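Local structure of spore coat polysaccharide biosynthesis protein SpsE (Bacillus subtilis, 1VLI) at residues Pro198-Tyr203 with Thr304-Glu309. The protein probably acts as an N-acylneuraminate-9-phosphate synthase-like enzyme in making the polysaccharide of the bacterial spore coat. Residues are numbered along the deposited sequence; the frame is centred on the assembly and turned at random.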
loop_
_atom_site.group_PDB
_atom_site.type_symbol
_atom_site.label_atom_id
_atom_site.label_comp_id
_atom_site.label_asym_id
_atom_site.label_seq_id
_atom_site.Cartn_x
_atom_site.Cartn_y
_atom_site.Cartn_z
ATOM N N PRO A 198 8.477 12.970 6.487
ATOM C CA PRO A 198 9.562 12.123 6.004
ATOM C C PRO A 198 10.176 11.266 7.128
ATOM O O PRO A 198 9.996 11.565 8.322
ATOM C CB PRO A 198 10.583 13.136 5.479
ATOM C CG PRO A 198 10.387 14.321 6.352
ATOM C CD PRO A 198 8.915 14.364 6.674
ATOM N N ALA A 199 10.888 10.216 6.725
ATOM C CA ALA A 199 11.470 9.273 7.653
ATOM C C ALA A 199 12.972 9.522 7.733
ATOM O O ALA A 199 13.678 9.375 6.733
ATOM C CB ALA A 199 11.187 7.860 7.197
ATOM N N PRO A 200 13.467 9.911 8.909
ATOM C CA PRO A 200 14.908 10.110 9.099
ATOM C C PRO A 200 15.667 8.817 8.759
ATOM O O PRO A 200 15.157 7.728 9.047
ATOM C CB PRO A 200 15.029 10.430 10.595
ATOM C CG PRO A 200 13.681 10.871 11.028
ATOM C CD PRO A 200 12.696 10.172 10.144
ATOM N N PRO A 201 16.853 8.925 8.161
ATOM C CA PRO A 201 17.677 7.755 7.813
ATOM C C PRO A 201 17.812 6.646 8.896
ATOM O O PRO A 201 17.811 5.462 8.542
ATOM C CB PRO A 201 19.058 8.373 7.531
ATOM C CG PRO A 201 18.777 9.743 7.090
ATOM C CD PRO A 201 17.509 10.186 7.778
ATOM N N GLU A 202 17.952 7.037 10.174
ATOM C CA GLU A 202 18.141 6.107 11.312
ATOM C C GLU A 202 16.989 5.118 11.429
ATOM O O GLU A 202 17.142 4.047 12.037
ATOM C CB GLU A 202 18.238 6.851 12.652
ATOM C CG GLU A 202 19.038 8.145 12.639
ATOM C CD GLU A 202 18.223 9.347 12.180
ATOM O OE1 GLU A 202 17.172 9.627 12.794
ATOM O OE2 GLU A 202 18.646 10.023 11.214
ATOM N N TYR A 203 15.839 5.494 10.861
ATOM C CA TYR A 203 14.627 4.696 10.966
ATOM C C TYR A 203 14.364 3.760 9.787
ATOM O O TYR A 203 13.329 3.085 9.748
ATOM C CB TYR A 203 13.410 5.586 11.241
ATOM C CG TYR A 203 13.482 6.278 12.581
ATOM C CD1 TYR A 203 13.279 5.567 13.778
ATOM C CD2 TYR A 203 13.783 7.641 12.663
ATOM C CE1 TYR A 203 13.358 6.208 15.017
ATOM C CE2 TYR A 203 13.858 8.291 13.895
ATOM C CZ TYR A 203 13.646 7.571 15.062
ATOM O OH TYR A 203 13.723 8.223 16.267
ATOM N N THR A 304 8.351 1.268 14.495
ATOM C CA THR A 304 9.471 2.107 14.974
ATOM C C THR A 304 9.094 3.005 16.172
ATOM O O THR A 304 7.912 3.116 16.534
ATOM C CB THR A 304 10.129 2.950 13.823
ATOM O OG1 THR A 304 9.133 3.739 13.157
ATOM C CG2 THR A 304 10.717 2.053 12.715
ATOM N N ALA A 305 10.113 3.614 16.792
ATOM C CA ALA A 305 9.916 4.621 17.843
ATOM C C ALA A 305 9.048 5.812 17.385
ATOM O O ALA A 305 8.278 6.340 18.188
ATOM C CB ALA A 305 11.262 5.096 18.407
ATOM N N ILE A 306 9.163 6.205 16.101
ATOM C CA ILE A 306 8.372 7.315 15.487
ATOM C C ILE A 306 7.023 6.908 14.838
ATOM O O ILE A 306 6.249 7.773 14.400
ATOM C CB ILE A 306 9.224 8.160 14.470
ATOM C CG1 ILE A 306 9.787 7.271 13.353
ATOM C CG2 ILE A 306 10.306 8.977 15.197
ATOM C CD1 ILE A 306 10.208 8.015 12.108
ATOM N N GLU A 307 6.757 5.603 14.767
ATOM C CA GLU A 307 5.432 5.088 14.387
ATOM C C GLU A 307 4.611 4.716 15.650
ATOM O O GLU A 307 3.508 5.227 15.848
ATOM C CB GLU A 307 5.549 3.907 13.397
ATOM C CG GLU A 307 6.056 4.271 11.995
ATOM C CD GLU A 307 6.672 3.087 11.239
ATOM O OE1 GLU A 307 7.480 2.323 11.815
ATOM O OE2 GLU A 307 6.361 2.919 10.048
ATOM N N GLY A 308 5.161 3.836 16.490
ATOM C CA GLY A 308 4.603 3.525 17.815
ATOM C C GLY A 308 3.306 2.727 17.866
ATOM O O GLY A 308 2.231 3.304 18.080
ATOM N N GLU A 309 3.422 1.403 17.708
ATOM C CA GLU A 309 2.298 0.420 17.708
ATOM C C GLU A 309 1.026 0.829 16.933
ATOM O O GLU A 309 -0.094 0.848 17.475
ATOM C CB GLU A 309 1.981 -0.099 19.121
ATOM C CG GLU A 309 1.377 0.931 20.061
ATOM C CD GLU A 309 1.225 0.407 21.470
ATOM O OE1 GLU A 309 2.209 -0.161 22.005
ATOM O OE2 GLU A 309 0.125 0.573 22.042
#
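Ile306 covers one face of the Tyr203 ring, and this CH-pi contact carries most of the interface. Its CG1 stands 3.8 Å from the ring centroid, only 8° off the normal. CD1 covers the inner end, 3.6 Å from Tyr203 CD2, while CG2 reaches the phenol end, 3.6 Å from Tyr203 CZ. Tyrosine offers a broad apolar face, and a beta-branched partner suits it because its arms span the ring lengthwise; chi1 of 58° puts CG1 between the backbone N and carbonyl carbon, with CG2 beside the N.

Smaller apolar contacts frame this one. The ring of Pro200 adds an apolar carbon, CD, 3.8 Å from Ile306 CD1, and the methyl of Ala305 and CB of Thr304 approach the tyrosine obliquely. Were Tyr203 replaced by a serine, the face that Ile306 rests on would be gone and a gap would probably open beside CG1 and CG2.

No hydrogen bond crosses between the segments. Threonine suits position 304 by giving Glu307 OE1 two donors: Thr304 N (3.0 Å), at the anti lone pair, and Thr304 OG1, from above the carboxylate plane. Tyr203 N bonds to Pro200 O, closing the turn.

This surface contact on the TIM barrel joins the loop between strand 188-193 and helix 208-215, backbone-bonded through Ala199 to zinc ligand His226, to the loop linking helices 293-296 and 310-313; Pro201 and Glu202 touch Lys294 of helix 293-296.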